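PDB 2IX4: 3-oxoacyl-[acyl-carrier-protein] synthase, mitochondrial from Arabidopsis thaliana, which catalyses the condensation steps of mitochondrial fatty acid synthesis, lengthening acyl chains by two carbons taken from malonyl-ACP. Local coordinates for residues T12-G17 with G355-L360; K41-D46 with I130-Q135; A63-G68 with I248-G253; V85-G90 with T206-D211; V118-G123 with N156-H161. All blocks are in the same frame, centred on the assembly; numbering follows the deposited sequence.

Interaction 1. Residues T12-G17 with G355-L360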
# COMPACT_ATOMS: atom_id res chain seq x y z
N THR A 12 19.09 3.83 9.64
CA THR A 12 18.33 4.75 10.49
C THR A 12 19.12 6.03 10.76
O THR A 12 20.30 6.11 10.40
CB THR A 12 17.96 4.09 11.86
OG1 THR A 12 19.14 3.93 12.65
CG2 THR A 12 17.28 2.74 11.67
N PRO A 13 18.48 7.04 11.40
CA PRO A 13 19.22 8.22 11.87
C PRO A 13 20.29 7.93 12.93
O PRO A 13 21.07 8.83 13.27
CB PRO A 13 18.12 9.11 12.45
CG PRO A 13 16.87 8.65 11.76
CD PRO A 13 17.04 7.17 11.68
N LEU A 14 20.33 6.71 13.45
CA LEU A 14 21.39 6.28 14.36
C LEU A 14 22.48 5.49 13.63
O LEU A 14 23.38 4.93 14.27
CB LEU A 14 20.82 5.44 15.51
CG LEU A 14 19.75 6.09 16.41
CD1 LEU A 14 19.22 5.07 17.41
CD2 LEU A 14 20.29 7.32 17.14
N GLY A 15 22.38 5.44 12.30
CA GLY A 15 23.42 4.82 11.48
C GLY A 15 22.92 3.78 10.50
O GLY A 15 21.77 3.33 10.57
N ARG A 16 23.78 3.42 9.56
CA ARG A 16 23.50 2.35 8.62
C ARG A 16 23.98 1.04 9.23
O ARG A 16 25.14 0.92 9.63
CB ARG A 16 24.18 2.62 7.27
CG ARG A 16 23.94 1.57 6.19
CD ARG A 16 25.08 0.57 6.13
NE ARG A 16 26.36 1.25 5.92
CZ ARG A 16 27.55 0.69 6.08
NH1 ARG A 16 27.66 -0.58 6.45
NH2 ARG A 16 28.65 1.41 5.87
N GLY A 17 23.08 0.06 9.30
CA GLY A 17 23.40 -1.25 9.87
C GLY A 17 22.77 -1.47 11.23
O GLY A 17 22.60 -0.52 12.01
N GLY A 355 12.18 8.97 20.63
CA GLY A 355 13.03 10.04 21.14
C GLY A 355 14.40 10.03 20.48
O GLY A 355 15.02 11.08 20.29
N ALA A 356 14.86 8.83 20.10
CA ALA A 356 16.18 8.62 19.50
C ALA A 356 16.18 8.63 17.97
O ALA A 356 17.04 9.25 17.34
CB ALA A 356 16.77 7.31 20.01
N THR A 357 15.21 7.94 17.37
CA THR A 357 15.15 7.78 15.92
C THR A 357 14.29 8.85 15.24
O THR A 357 14.42 9.07 14.04
CB THR A 357 14.56 6.41 15.52
OG1 THR A 357 13.23 6.29 16.05
CG2 THR A 357 15.43 5.27 16.02
N GLY A 358 13.42 9.49 16.01
CA GLY A 358 12.35 10.30 15.43
C GLY A 358 11.26 9.39 14.89
O GLY A 358 11.31 8.16 15.06
N HIS A 359 10.26 9.98 14.24
CA HIS A 359 9.18 9.21 13.63
C HIS A 359 9.56 8.82 12.20
O HIS A 359 9.52 9.66 11.29
CB HIS A 359 7.88 10.01 13.64
CG HIS A 359 6.65 9.19 13.41
ND1 HIS A 359 6.69 7.94 12.82
CD2 HIS A 359 5.35 9.44 13.65
CE1 HIS A 359 5.47 7.45 12.74
NE2 HIS A 359 4.63 8.35 13.23
N LEU A 360 9.91 7.55 12.00
CA LEU A 360 10.34 7.07 10.68
C LEU A 360 9.17 6.78 9.74
O LEU A 360 9.36 6.22 8.66
CB LEU A 360 11.25 5.84 10.80
CG LEU A 360 12.60 5.91 11.52
CD1 LEU A 360 13.55 4.88 10.94
CD2 LEU A 360 13.24 7.28 11.47
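Pro-13 and Leu-360 carry the apolar part of this contact: the CG-CD side of the Pro-13 ring meets a methyl of Leu-360, with Pro-13 CD 3.8 Å from Leu-360 CD2. Next to them Leu-14 and Thr-357 cross at about a right angle, with Leu-14 CD1 against the methyl Thr-357 CG2 at 4.0 Å. Leu-14 CD1 also lies 4.2 Å from Ala-356 CB. Leu-14 CG is anti to its carbonyl carbon (chi1 -58°), which sends both of its methyls over to the helix end.

Where carbon meets oxygen, Pro-13 CG sits 3.4 Å from Thr-357 O at the end of that helix. This carbonyl oxygen is buried and finds no hydrogen-bonding partner in the model.

The polar bonds stay within each segment and set its shape. Thr-12 to Gly-15 is a type I turn linking two antiparallel strands, and Thr-12 OG1 tightens it by accepting from Leu-14 N at 3.1 Å, an ST turn; the same hydroxyl also bonds to Thr-21 OG1. Across the contact, Thr-357 OG1 donates in plane to a lone pair of Gly-358 O at 2.9 Å, just where the chain leaves the helix with positive phi.

The contact thus sets the hairpin between strands 3-12 and 15-16 on the end of helix 354-357, close to His-359, predicted to be catalytic. Helix 364-378 packs on Thr-12, Thr-357 and Leu-360 through Val-367 and Phe-371, while Leu-25 of helix 18-26 covers Leu-14 and Ala-356.

Interaction 2. Residues K41-D46 with I130-Q135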
# COMPACT_ATOMS: atom_id res chain seq x y z
N LYS A 41 15.50 19.58 0.05
CA LYS A 41 15.57 18.83 -1.21
C LYS A 41 15.12 19.67 -2.41
O LYS A 41 14.47 19.15 -3.33
CB LYS A 41 14.79 17.51 -1.14
CG LYS A 41 15.13 16.58 0.02
CD LYS A 41 16.60 16.15 0.03
CE LYS A 41 16.89 15.20 1.19
NZ LYS A 41 16.50 15.74 2.55
N MET A 42 15.47 20.95 -2.40
CA MET A 42 15.03 21.89 -3.43
C MET A 42 16.16 22.38 -4.35
O MET A 42 16.26 23.56 -4.66
CB MET A 42 14.32 23.09 -2.79
CG MET A 42 12.93 22.77 -2.25
SD MET A 42 12.21 24.12 -1.30
CE MET A 42 12.12 25.43 -2.52
N LYS A 43 17.01 21.45 -4.79
CA LYS A 43 18.15 21.79 -5.66
C LYS A 43 17.75 22.47 -6.97
O LYS A 43 18.53 23.22 -7.54
CB LYS A 43 19.03 20.56 -5.93
CG LYS A 43 18.40 19.48 -6.79
CD LYS A 43 19.29 18.24 -6.88
CE LYS A 43 18.73 17.23 -7.86
NZ LYS A 43 17.41 16.70 -7.43
N SER A 44 16.53 22.20 -7.44
CA SER A 44 16.03 22.77 -8.70
C SER A 44 15.41 24.16 -8.54
O SER A 44 14.96 24.76 -9.52
CB SER A 44 15.02 21.81 -9.35
OG SER A 44 13.83 21.71 -8.58
N PHE A 45 15.38 24.67 -7.31
CA PHE A 45 14.84 26.00 -7.03
C PHE A 45 15.97 27.00 -6.75
O PHE A 45 17.06 26.60 -6.32
CB PHE A 45 13.88 25.96 -5.85
CG PHE A 45 12.60 25.21 -6.12
CD1 PHE A 45 12.54 23.83 -5.93
CD2 PHE A 45 11.46 25.88 -6.55
CE1 PHE A 45 11.36 23.12 -6.18
CE2 PHE A 45 10.28 25.18 -6.80
CZ PHE A 45 10.23 23.80 -6.61
N ASP A 46 15.71 28.28 -6.98
CA ASP A 46 16.71 29.31 -6.67
C ASP A 46 16.84 29.55 -5.16
O ASP A 46 15.97 29.14 -4.39
CB ASP A 46 16.46 30.61 -7.46
CG ASP A 46 15.15 31.31 -7.08
OD1 ASP A 46 14.67 31.13 -5.94
OD2 ASP A 46 14.63 32.07 -7.92
N ILE A 130 7.93 14.66 -7.04
CA ILE A 130 6.67 15.22 -7.56
C ILE A 130 6.72 16.75 -7.57
O ILE A 130 6.17 17.38 -8.47
CB ILE A 130 5.43 14.70 -6.79
CG1 ILE A 130 5.40 13.17 -6.80
CG2 ILE A 130 4.13 15.26 -7.40
CD1 ILE A 130 4.44 12.55 -5.79
N VAL A 131 7.39 17.32 -6.57
CA VAL A 131 7.58 18.78 -6.49
C VAL A 131 8.43 19.29 -7.67
O VAL A 131 8.09 20.30 -8.29
CB VAL A 131 8.19 19.20 -5.12
CG1 VAL A 131 8.73 20.63 -5.16
CG2 VAL A 131 7.15 19.07 -4.01
N GLU A 132 9.52 18.58 -7.96
CA GLU A 132 10.38 18.92 -9.10
C GLU A 132 9.62 18.88 -10.43
O GLU A 132 9.78 19.75 -11.28
CB GLU A 132 11.61 18.00 -9.16
CG GLU A 132 12.65 18.31 -8.09
CD GLU A 132 14.03 17.73 -8.40
OE1 GLU A 132 14.19 17.02 -9.43
OE2 GLU A 132 14.96 17.99 -7.61
N ALA A 133 8.78 17.85 -10.59
CA ALA A 133 7.95 17.70 -11.79
C ALA A 133 6.88 18.79 -11.90
O ALA A 133 6.64 19.32 -12.98
CB ALA A 133 7.31 16.32 -11.81
N ALA A 134 6.26 19.13 -10.77
CA ALA A 134 5.25 20.18 -10.72
C ALA A 134 5.84 21.56 -11.05
O ALA A 134 5.15 22.42 -11.62
CB ALA A 134 4.56 20.20 -9.37
N GLN A 135 7.11 21.75 -10.69
CA GLN A 135 7.84 22.97 -11.03
C GLN A 135 7.97 23.14 -12.54
O GLN A 135 7.94 24.26 -13.05
CB GLN A 135 9.23 22.96 -10.37
CG GLN A 135 10.00 24.27 -10.49
CD GLN A 135 11.47 24.12 -10.13
OE1 GLN A 135 11.96 23.02 -9.87
NE2 GLN A 135 12.19 25.24 -10.10
O HOH W 1 14.19 20.37 -6.31
O HOH W 2 14.84 16.80 -4.90
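A mainly polar contact with one stacked ring joins Ser-44 and Phe-45, in a type I turn (Met-42 to Phe-45) ahead of helix 47-55, to Gln-135 on helix 127-138. It lies well away from the active site, at the dimer interface: Ala-134 meets Ala-134 of the second subunit.

Gln-135 grips Ser-44 twice. Gln-135 OE1 accepts from Ser-44 OG at 2.6 Å, the donor lying in the amide's carbonyl plane. Gln-135 NE2 gives an almost straight bond (168°) to Ser-44 O at 2.9 Å, approaching from above the Ser-44 carbonyl plane. NE2 has a second partner in Glu-139 OE2. Held this way, the amide lies flat on the Phe-45 ring, the two planes 3° apart and CD offset toward the rim. Val-131 CG1 touches the ring at its edge, 3.8 Å from Phe-45 CE1. A leucine in place of Gln-135 would probably leave Ser-44 OG and O without their mates across the contact and the ring without its flat amide cover.

At the solvent side Lys-43 NZ forms a 2.8 Å salt bridge with Glu-132 OE2, which offers its syn lone pair. A water donates to that same Glu-132 OE2 at 3.0 Å and to Lys-41 O at 2.9 Å.

Interaction 3. Residues A63-G68 with I248-G253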
# COMPACT_ATOMS: atom_id res chain seq x y z
N ALA A 63 15.28 13.89 11.87
CA ALA A 63 16.25 12.82 12.12
C ALA A 63 16.71 12.22 10.80
O ALA A 63 15.92 11.61 10.08
CB ALA A 63 15.64 11.77 13.01
N PHE A 64 18.00 12.38 10.51
CA PHE A 64 18.56 12.06 9.20
C PHE A 64 19.43 10.82 9.19
O PHE A 64 20.23 10.61 10.11
CB PHE A 64 19.41 13.23 8.68
CG PHE A 64 18.63 14.49 8.40
CD1 PHE A 64 18.45 15.44 9.40
CD2 PHE A 64 18.10 14.73 7.14
CE1 PHE A 64 17.74 16.61 9.15
CE2 PHE A 64 17.39 15.89 6.88
CZ PHE A 64 17.21 16.84 7.89
N VAL A 65 19.30 10.02 8.14
CA VAL A 65 20.25 8.95 7.86
C VAL A 65 21.61 9.58 7.53
O VAL A 65 21.68 10.48 6.69
CB VAL A 65 19.78 8.08 6.68
CG1 VAL A 65 20.91 7.20 6.15
CG2 VAL A 65 18.57 7.24 7.08
N PRO A 66 22.69 9.13 8.21
CA PRO A 66 24.03 9.61 7.86
C PRO A 66 24.54 9.01 6.55
O PRO A 66 24.62 7.78 6.42
CB PRO A 66 24.89 9.16 9.05
CG PRO A 66 24.20 7.97 9.59
CD PRO A 66 22.72 8.18 9.34
N TYR A 67 24.89 9.88 5.61
CA TYR A 67 25.43 9.47 4.31
C TYR A 67 26.95 9.47 4.35
O TYR A 67 27.55 10.23 5.11
CB TYR A 67 24.96 10.43 3.21
CG TYR A 67 23.55 10.22 2.70
CD1 TYR A 67 23.29 10.16 1.34
CD2 TYR A 67 22.47 10.12 3.58
CE1 TYR A 67 21.99 9.98 0.86
CE2 TYR A 67 21.17 9.94 3.11
CZ TYR A 67 20.94 9.87 1.75
OH TYR A 67 19.66 9.69 1.28
N GLY A 68 27.57 8.62 3.54
CA GLY A 68 29.02 8.58 3.45
C GLY A 68 29.56 7.21 3.11
O GLY A 68 28.82 6.23 3.10
N ILE A 248 9.95 14.34 12.31
CA ILE A 248 10.03 13.49 11.12
C ILE A 248 11.42 12.87 11.03
O ILE A 248 12.43 13.56 11.19
CB ILE A 248 9.71 14.25 9.80
CG1 ILE A 248 8.28 14.79 9.82
CG2 ILE A 248 9.85 13.35 8.58
CD1 ILE A 248 7.90 15.60 8.59
N GLY A 249 11.46 11.56 10.81
CA GLY A 249 12.71 10.84 10.59
C GLY A 249 12.66 10.11 9.27
O GLY A 249 11.65 10.14 8.58
N GLU A 250 13.75 9.43 8.92
CA GLU A 250 13.82 8.68 7.66
C GLU A 250 14.64 7.41 7.84
O GLU A 250 15.46 7.31 8.76
CB GLU A 250 14.45 9.55 6.56
CG GLU A 250 15.87 10.01 6.88
CD GLU A 250 16.60 10.62 5.70
OE1 GLU A 250 16.11 10.51 4.55
OE2 GLU A 250 17.67 11.22 5.92
N GLY A 251 14.41 6.44 6.97
CA GLY A 251 15.22 5.22 6.94
C GLY A 251 14.43 4.01 6.52
O GLY A 251 13.37 4.13 5.91
N SER A 252 14.95 2.83 6.86
CA SER A 252 14.30 1.58 6.50
C SER A 252 14.63 0.49 7.50
O SER A 252 15.72 0.45 8.06
CB SER A 252 14.75 1.13 5.10
OG SER A 252 14.07 -0.06 4.70
N GLY A 253 13.65 -0.39 7.72
CA GLY A 253 13.86 -1.61 8.48
C GLY A 253 13.37 -2.77 7.64
O GLY A 253 12.26 -2.74 7.10
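Glu-250 folds its CG between its own backbone N and carbonyl carbon (chi1 60°) and runs extended from there, a course that carries the carboxylate across to Val-65. Val-65 in turn sets CG2 beside its backbone N, and this Val-65 CG2 methyl rests 3.5 Å from Glu-250 O, a buried carbonyl oxygen with no partner in the model. The carboxylate oxygen Glu-250 OE2 accepts from Val-65 N at 3.0 Å; the N-H comes in on the anti side, 31° out of the carboxylate plane. Glu-250 OE2 also lies 3.7 Å from Phe-64 CD2, with ring and carboxylate nearly perpendicular. The Phe-64 ring has a cation-pi partner in Arg-33. The other oxygen, Glu-250 OE1, bonds to Tyr-91 OH on helix 87-102, holding the buried acid at both oxygens.

In the thiolase-like fold this places the chain leaving strand 61-63 alongside residues 248-251, on the chain of strand 251-259, which lies in the main sheet between strands 3-12 and 200-207. The touching parts run nearly the same way, 19° apart. Ala-63 N gives a good bond to Ile-248 O at 2.9 Å, while the return from Glu-250 N to Ala-63 O is long and bent, hence weak. Further along, Val-65 CG2 lies 3.9 Å from the CA of Gly-251. Gly-249 pairs through its backbone with His-359, a predicted catalytic residue.

Interaction 4. Residues V85-G90 with T206-D211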
# COMPACT_ATOMS: atom_id res chain seq x y z
N VAL A 85 15.72 5.05 -9.07
CA VAL A 85 15.80 4.80 -7.64
C VAL A 85 15.67 6.09 -6.82
O VAL A 85 16.60 6.89 -6.73
CB VAL A 85 17.09 4.02 -7.24
CG1 VAL A 85 17.15 3.78 -5.74
CG2 VAL A 85 17.16 2.69 -7.98
N ALA A 86 14.49 6.29 -6.23
CA ALA A 86 14.29 7.34 -5.24
C ALA A 86 14.90 6.89 -3.91
O ALA A 86 15.19 5.71 -3.72
CB ALA A 86 12.81 7.65 -5.07
N ASN A 87 15.09 7.84 -3.00
CA ASN A 87 15.78 7.56 -1.74
C ASN A 87 15.16 6.45 -0.90
O ASN A 87 15.88 5.62 -0.35
CB ASN A 87 15.97 8.84 -0.92
CG ASN A 87 17.00 9.77 -1.53
OD1 ASN A 87 17.13 9.87 -2.75
ND2 ASN A 87 17.74 10.47 -0.67
N PHE A 88 13.83 6.41 -0.83
CA PHE A 88 13.14 5.35 -0.09
C PHE A 88 13.44 3.96 -0.65
O PHE A 88 13.54 2.99 0.10
CB PHE A 88 11.63 5.62 0.03
CG PHE A 88 10.83 5.32 -1.22
CD1 PHE A 88 10.11 4.14 -1.33
CD2 PHE A 88 10.77 6.24 -2.27
CE1 PHE A 88 9.36 3.86 -2.47
CE2 PHE A 88 10.02 5.97 -3.41
CZ PHE A 88 9.31 4.78 -3.51
N ILE A 89 13.61 3.87 -1.97
CA ILE A 89 13.97 2.61 -2.62
C ILE A 89 15.39 2.17 -2.24
O ILE A 89 15.63 0.99 -1.94
CB ILE A 89 13.79 2.67 -4.16
CG1 ILE A 89 12.32 2.93 -4.51
CG2 ILE A 89 14.28 1.37 -4.82
CD1 ILE A 89 12.08 3.37 -5.95
N GLY A 90 16.33 3.11 -2.25
CA GLY A 90 17.72 2.84 -1.89
C GLY A 90 17.91 2.40 -0.45
O GLY A 90 18.73 1.52 -0.17
N THR A 206 9.99 1.44 4.52
CA THR A 206 10.97 2.45 4.14
C THR A 206 10.32 3.81 3.99
O THR A 206 9.13 3.91 3.67
CB THR A 206 11.75 2.06 2.86
OG1 THR A 206 12.73 3.06 2.57
CG2 THR A 206 10.81 1.90 1.66
N GLU A 207 11.09 4.86 4.25
CA GLU A 207 10.60 6.23 4.09
C GLU A 207 11.76 7.20 3.97
O GLU A 207 12.74 7.12 4.71
CB GLU A 207 9.70 6.64 5.26
CG GLU A 207 8.72 7.76 4.90
CD GLU A 207 7.47 7.24 4.21
OE1 GLU A 207 6.66 6.59 4.89
OE2 GLU A 207 7.31 7.48 3.00
N SER A 208 11.63 8.12 3.02
CA SER A 208 12.55 9.23 2.89
C SER A 208 11.73 10.44 2.53
O SER A 208 11.65 10.83 1.36
CB SER A 208 13.60 8.95 1.83
OG SER A 208 14.60 9.95 1.87
N SER A 209 11.11 11.03 3.54
CA SER A 209 10.15 12.10 3.32
C SER A 209 10.54 13.38 4.07
O SER A 209 9.67 14.12 4.52
CB SER A 209 8.75 11.62 3.72
OG SER A 209 7.76 12.29 2.96
N ILE A 210 11.84 13.64 4.20
CA ILE A 210 12.30 14.91 4.75
C ILE A 210 12.59 15.89 3.61
O ILE A 210 13.65 15.84 2.99
CB ILE A 210 13.51 14.79 5.71
CG1 ILE A 210 13.24 13.75 6.81
CG2 ILE A 210 13.84 16.16 6.33
CD1 ILE A 210 14.44 13.45 7.69
N ASP A 211 11.62 16.76 3.36
CA ASP A 211 11.69 17.74 2.28
C ASP A 211 10.69 18.85 2.55
O ASP A 211 9.84 18.71 3.42
CB ASP A 211 11.41 17.08 0.92
CG ASP A 211 10.13 16.25 0.92
OD1 ASP A 211 9.02 16.83 0.95
OD2 ASP A 211 10.23 15.01 0.89
O HOH W 3 12.20 8.85 -1.15
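Phe-88, in the first turn of helix 87-102, and Ser-208, following Thr-206 and Glu-207 of strand 200-207, bring their CA atoms to 4.9 Å, and Phe-88, Thr-206 and Ser-208 carry the contact. Thr-206 makes the one direct hydrogen bond: Thr-206 OG1 donates to Phe-88 O at 2.6 Å, lying in the carbonyl plane on a lone pair (C=O...donor angle 122°). With OG1 anti to the backbone N (chi1 -178°), Thr-206 turns its methyl CG2 to the edge of the Phe-88 ring, 3.8 Å from Phe-88 CD1. The two side chains cross at about a right angle. One face of the ring carries its own neighbour, Ile-89, whose CG1 lies over the rim.

The arrangement is a helix start set against a strand of the central sheet of the thiolase-like fold. Backbone N atoms in a first helical turn lack a carbonyl from a preceding turn, and Phe-88 N is met by a water at 3.0 Å, which donates onward to Ser-208 O at 3.2 Å. The same water lies in the plane of the Phe-88 ring, at its edge.

Ser-208 sits with OG close against Asn-87 CB, 3.3 Å away, while the hydroxyl is bonded to Glu-250 OE1. Between Thr-206 and Ser-208, Glu-207 points away from the helix and into the hexanoic acid pocket. Its carboxylate receives Gly-362 N on OE1 and Ile-124 N on OE2, with a weak bond from Gly-123 N, also on OE1, and it touches the bound acid.

Interaction 5. Residues V118-G123 with N156-H161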
# COMPACT_ATOMS: atom_id res chain seq x y z
N VAL A 118 8.73 -10.69 -1.44
CA VAL A 118 9.12 -9.41 -0.87
C VAL A 118 7.88 -8.60 -0.52
O VAL A 118 6.94 -8.52 -1.33
CB VAL A 118 10.01 -8.59 -1.85
CG1 VAL A 118 10.58 -7.35 -1.17
CG2 VAL A 118 11.16 -9.45 -2.39
N SER A 119 7.86 -8.03 0.68
CA SER A 119 6.79 -7.14 1.13
C SER A 119 7.37 -5.95 1.91
O SER A 119 7.41 -5.96 3.14
CB SER A 119 5.76 -7.89 1.98
OG SER A 119 4.64 -7.07 2.27
N ILE A 120 7.82 -4.94 1.17
CA ILE A 120 8.40 -3.74 1.76
C ILE A 120 7.61 -2.53 1.27
O ILE A 120 7.68 -2.18 0.09
CB ILE A 120 9.90 -3.58 1.40
CG1 ILE A 120 10.70 -4.81 1.85
CG2 ILE A 120 10.49 -2.30 2.02
CD1 ILE A 120 12.10 -4.89 1.25
N GLY A 121 6.85 -1.92 2.16
CA GLY A 121 6.03 -0.78 1.80
C GLY A 121 6.67 0.56 2.15
O GLY A 121 7.53 0.65 3.01
N GLY A 122 6.24 1.59 1.44
CA GLY A 122 6.55 2.97 1.79
C GLY A 122 5.25 3.70 2.04
O GLY A 122 4.22 3.36 1.46
N GLY A 123 5.28 4.70 2.91
CA GLY A 123 4.07 5.42 3.29
C GLY A 123 3.62 6.47 2.30
O GLY A 123 2.43 6.54 1.97
N ASN A 156 5.10 1.08 -4.01
CA ASN A 156 5.34 -0.36 -4.03
C ASN A 156 6.71 -0.74 -4.60
O ASN A 156 7.10 -1.91 -4.56
CB ASN A 156 4.25 -1.09 -4.82
CG ASN A 156 4.26 -0.73 -6.30
OD1 ASN A 156 4.07 0.43 -6.67
ND2 ASN A 156 4.46 -1.73 -7.15
N MET A 157 7.42 0.25 -5.12
CA MET A 157 8.61 -0.01 -5.93
C MET A 157 9.83 -0.54 -5.18
O MET A 157 10.73 -1.12 -5.80
CB MET A 157 8.97 1.21 -6.80
CG MET A 157 8.00 1.42 -7.97
SD MET A 157 7.79 -0.00 -9.07
CE MET A 157 9.41 -0.09 -9.83
N ALA A 158 9.87 -0.36 -3.86
CA ALA A 158 10.95 -0.93 -3.05
C ALA A 158 10.94 -2.46 -3.14
O ALA A 158 12.00 -3.08 -3.32
CB ALA A 158 10.85 -0.47 -1.60
N SER A 159 9.75 -3.06 -3.05
CA SER A 159 9.57 -4.50 -3.27
C SER A 159 10.01 -4.93 -4.66
O SER A 159 10.64 -5.98 -4.81
CB SER A 159 8.10 -4.90 -3.07
OG SER A 159 7.71 -4.74 -1.72
N GLY A 160 9.66 -4.13 -5.67
CA GLY A 160 10.04 -4.40 -7.05
C GLY A 160 11.55 -4.46 -7.24
O GLY A 160 12.06 -5.39 -7.86
N HIS A 161 12.25 -3.47 -6.70
CA HIS A 161 13.71 -3.38 -6.84
C HIS A 161 14.45 -4.47 -6.06
O HIS A 161 15.47 -4.97 -6.52
CB HIS A 161 14.21 -2.00 -6.44
CG HIS A 161 13.91 -0.94 -7.45
ND1 HIS A 161 14.85 -0.49 -8.36
CD2 HIS A 161 12.78 -0.24 -7.71
CE1 HIS A 161 14.31 0.44 -9.12
NE2 HIS A 161 13.06 0.60 -8.76
O HOH W 4 7.80 -0.23 -1.68
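The flat group that meets a partner across this contact is the peptide unit of Ile-120, whose backbone N points its hydrogen almost straight (168°) at Ser-159 OG, with Ile-120 N 2.9 Å from that oxygen. The ring of His-161, the one ring in the two segments, turns its edge to Met-157 C a turn earlier in its own helix and packs on Ile-286 of the second subunit.

Ser-159 OG stands anti to its carbonyl carbon (chi1 -66°), which turns it to the strand. It is gripped twice: besides accepting from Ile-120 N, it is bonded to the carbonyl oxygen of His-173. Helix 157-166 lies in the connection between the parallel strands 116-122 and 172-173, a beta-alpha-beta crossover packed on the sheet of the thiolase-like fold. The axes of strand 118-122 and helix 157-161 approach to 6.8 Å, with their directions 143° apart, a close fit that the small residues Ala-158 and Ser-159 permit. Without that hydroxyl, as with an alanine here, Ile-120 N and His-173 O are likely to lose the partner they share, weakening the tie between helix and strands.

Apolar contacts flank this bond. Val-118 CG1 presses on Ser-159 CA at 3.7 Å, and Ile-120 CG2 meets Ala-158 CB at 4.1 Å. Ala-92 of helix 87-102 packs on both Ile-120 and Ala-158. A water donates to Ile-120 O at 2.6 Å and accepts a weak bond from Ala-158 N at 3.0 Å. Asn-156 sends ND2 to Phe-419 O of the second subunit.

How the interactions relate
From the N terminus, interaction 1 opens first and closes last, its loop from 12-17 to 355-360 enclosing all the others. Inside it interactions 3, 4 and 5 nest one within the next, tying strand 251-259, then strand 200-207, then strand 116-122, all of one sheet, to the segments and helices beside them. Interaction 2 crosses all three, taking the chain out to helix 127-138 at the dimer interface. Neighbours touch: Thr-12 O packs on Pro-66 CD between 1 and 3, Gly-251 N meets Glu-207 O between 3 and 4, and Thr-206 N meets Gly-121 O between 4 and 5. Lys-41 NZ reaches Ile-210 O, joining 2 to 4.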